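Local coordinates for protein MgGH51 (PDB 6ZPV) that hydrolyses alpha-L-arabinofuranosidic linkages, as a fungal GH51 glycosidase expected to release terminal arabinofuranose from arabinose-containing polysaccharides, at residues A[418-423]-A[468-473]. Sequence-based numbering, arbitrary orientation.
Sequences FQRNGT and ERNSDI. With NAG (2-acetamido-2-deoxy-beta-D-glucopyranose), chain B; ACT (acetate ion), chain G.
Arg420 grips Asp472 side-on in a salt bridge. Arg420 NE reaches Asp472 OD2 at 2.9 Å in an almost straight bond (179°), and Arg420 NH2 reaches Asp472 OD1 at 2.9 Å. The guanidinium and carboxylate planes are nearly coplanar. Arg420 NH2 also donates to Asn470 OD1 at 2.9 Å, on a lone pair in the carbonyl plane. Ile473 CD1 sits over the centre of one guanidinium face. Ile473 CD1 also meets Phe418 CB at 3.5 Å. A bend at chi2 (61°) turns the Arg420 chain, and Arg420 NH1 then bonds back to Phe418 O at 3.0 Å. NH1 also donates to Tyr415 O, so all three guanidinium nitrogens have acceptors, which probably fixes the group's rotation. Were Asp472 replaced by an alanine, Arg420 would probably lose its charge partner and the acceptor for NE. Asn470 is positioned in turn by Gly466 O and Asp416, both bound through its ND2. In the same loop, Asn421 ND2 is bonded to C1 of an N-linked NAG, and Thr423 OG1 bonds to Asn421 OD1. The contact ties the loop after helix 405-410 to the turn after helix 454-469, where both segments enter adjacent (beta/alpha)8 barrel strands, 424-432 and 474-479, at their N-terminal ends.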
loop_
_atom_site.group_PDB
_atom_site.type_symbol
_atom_site.label_atom_id
_atom_site.label_comp_id
_atom_site.label_asym_id
_atom_site.label_seq_id
_atom_site.Cartn_x
_atom_site.Cartn_y
_atom_site.Cartn_z
ATOM N N PHE A 418 -5.479 30.062 -2.662
ATOM C CA PHE A 418 -5.697 29.567 -4.017
ATOM C C PHE A 418 -6.984 30.121 -4.568
ATOM O O PHE A 418 -7.981 30.362 -3.842
ATOM C CB PHE A 418 -5.801 28.036 -4.067
ATOM C CG PHE A 418 -4.488 27.269 -4.164
ATOM C CD1 PHE A 418 -3.385 27.549 -3.362
ATOM C CD2 PHE A 418 -4.382 26.222 -5.068
ATOM C CE1 PHE A 418 -2.198 26.863 -3.505
ATOM C CE2 PHE A 418 -3.197 25.518 -5.186
ATOM C CZ PHE A 418 -2.106 25.846 -4.416
ATOM N N GLN A 419 -6.995 30.313 -5.872
ATOM C CA GLN A 419 -8.256 30.673 -6.544
ATOM C C GLN A 419 -9.241 29.513 -6.495
ATOM O O GLN A 419 -8.833 28.358 -6.542
ATOM C CB GLN A 419 -7.976 31.035 -8.000
ATOM C CG GLN A 419 -7.043 32.197 -8.217
ATOM C CD GLN A 419 -7.548 33.472 -7.573
ATOM O OE1 GLN A 419 -8.671 33.906 -7.851
ATOM N NE2 GLN A 419 -6.723 34.023 -6.688
ATOM N N ARG A 420 -10.519 29.850 -6.416
ATOM C CA ARG A 420 -11.687 28.952 -6.521
ATOM C C ARG A 420 -12.193 29.105 -7.967
ATOM O O ARG A 420 -13.020 29.966 -8.229
ATOM C CB ARG A 420 -12.721 29.305 -5.455
ATOM C CG ARG A 420 -12.479 28.592 -4.140
ATOM C CD ARG A 420 -11.154 28.873 -3.442
ATOM N NE ARG A 420 -11.147 28.103 -2.201
ATOM C CZ ARG A 420 -10.102 28.002 -1.404
ATOM N NH1 ARG A 420 -8.968 28.666 -1.632
ATOM N NH2 ARG A 420 -10.196 27.218 -0.324
ATOM N N ASN A 421 -11.571 28.366 -8.897
ATOM C CA ASN A 421 -11.816 28.522 -10.356
ATOM C C ASN A 421 -12.153 27.171 -10.985
ATOM O O ASN A 421 -11.924 27.001 -12.206
ATOM C CB ASN A 421 -10.684 29.322 -11.015
ATOM C CG ASN A 421 -9.347 28.667 -10.967
ATOM O OD1 ASN A 421 -9.208 27.448 -10.602
ATOM N ND2 ASN A 421 -8.365 29.484 -11.344
ATOM N N GLY A 422 -12.682 26.230 -10.171
ATOM C CA GLY A 422 -13.140 24.942 -10.690
ATOM C C GLY A 422 -12.115 23.830 -10.597
ATOM O O GLY A 422 -12.476 22.690 -10.920
ATOM N N THR A 423 -10.904 24.168 -10.257
ATOM C CA THR A 423 -9.852 23.173 -10.130
ATOM C C THR A 423 -9.908 22.553 -8.738
ATOM O O THR A 423 -10.094 23.270 -7.769
ATOM C CB THR A 423 -8.461 23.799 -10.321
ATOM O OG1 THR A 423 -8.475 24.723 -11.384
ATOM C CG2 THR A 423 -7.425 22.723 -10.531
ATOM N N GLU A 468 -8.617 20.422 5.428
ATOM C CA GLU A 468 -10.044 20.296 5.711
ATOM C C GLU A 468 -10.754 21.633 5.570
ATOM O O GLU A 468 -11.845 21.729 4.960
ATOM C CB GLU A 468 -10.257 19.644 7.097
ATOM C CG GLU A 468 -11.666 19.263 7.397
ATOM C CD GLU A 468 -11.782 18.411 8.654
ATOM O OE1 GLU A 468 -11.882 18.988 9.739
ATOM O OE2 GLU A 468 -11.761 17.147 8.506
ATOM N N ARG A 469 -10.168 22.719 6.099
ATOM C CA ARG A 469 -10.777 24.060 5.899
ATOM C C ARG A 469 -10.947 24.379 4.408
ATOM O O ARG A 469 -11.932 24.973 3.990
ATOM C CB ARG A 469 -9.886 25.104 6.583
ATOM C CG ARG A 469 -10.375 26.533 6.335
ATOM C CD ARG A 469 -9.665 27.603 7.181
ATOM N NE ARG A 469 -8.227 27.657 6.887
ATOM C CZ ARG A 469 -7.254 27.106 7.627
ATOM N NH1 ARG A 469 -7.489 26.522 8.788
ATOM N NH2 ARG A 469 -5.997 27.152 7.162
ATOM N N ASN A 470 -9.911 24.016 3.617
ATOM C CA ASN A 470 -9.875 24.279 2.152
ATOM C C ASN A 470 -10.454 23.128 1.341
ATOM O O ASN A 470 -10.144 23.052 0.134
ATOM C CB ASN A 470 -8.478 24.633 1.743
ATOM C CG ASN A 470 -7.980 25.928 2.348
ATOM O OD1 ASN A 470 -8.510 26.986 1.975
ATOM N ND2 ASN A 470 -7.027 25.848 3.267
ATOM N N SER A 471 -11.308 22.299 1.943
ATOM C CA SER A 471 -11.861 21.104 1.241
ATOM C C SER A 471 -12.963 21.447 0.244
ATOM O O SER A 471 -13.475 20.529 -0.408
ATOM C CB SER A 471 -12.226 20.030 2.208
ATOM O OG SER A 471 -13.251 20.418 3.115
ATOM N N ASP A 472 -13.262 22.732 0.055
ATOM C CA ASP A 472 -14.011 23.152 -1.128
ATOM C C ASP A 472 -13.202 22.896 -2.380
ATOM O O ASP A 472 -13.800 22.607 -3.434
ATOM C CB ASP A 472 -14.472 24.604 -1.007
ATOM C CG ASP A 472 -13.374 25.638 -0.841
ATOM O OD1 ASP A 472 -12.415 25.352 -0.083
ATOM O OD2 ASP A 472 -13.535 26.722 -1.416
ATOM N N ILE A 473 -11.881 23.019 -2.329
ATOM C CA ILE A 473 -10.986 22.768 -3.483
ATOM C C ILE A 473 -10.074 21.551 -3.252
ATOM O O ILE A 473 -9.619 20.978 -4.251
ATOM C CB ILE A 473 -10.186 24.013 -3.889
ATOM C CG1 ILE A 473 -9.174 24.449 -2.836
ATOM C CG2 ILE A 473 -11.123 25.100 -4.349
ATOM C CD1 ILE A 473 -8.188 25.521 -3.310
HETATM C C1 NAG B . -7.002 29.155 -11.447
HETATM C C2 NAG B . -6.584 29.113 -12.938
HETATM C C3 NAG B . -5.089 29.104 -13.187
HETATM C C4 NAG B . -4.284 30.049 -12.371
HETATM C C5 NAG B . -4.778 29.930 -10.933
HETATM C C6 NAG B . -4.131 30.997 -10.028
HETATM C C7 NAG B . -8.453 28.145 -14.180
HETATM C C8 NAG B . -9.153 26.868 -14.661
HETATM N N2 NAG B . -7.267 28.037 -13.635
HETATM O O3 NAG B . -4.793 29.243 -14.597
HETATM O O4 NAG B . -2.880 29.781 -12.316
HETATM O O5 NAG B . -6.159 30.160 -10.801
HETATM O O6 NAG B . -4.316 32.302 -10.584
HETATM O O7 NAG B . -8.963 29.252 -14.379
HETATM C C ACT G . -3.813 29.009 -7.224
HETATM O O ACT G . -5.004 29.072 -7.399
HETATM O OXT ACT G . -3.176 29.928 -6.608
HETATM C CH3 ACT G . -3.031 27.760 -7.844
#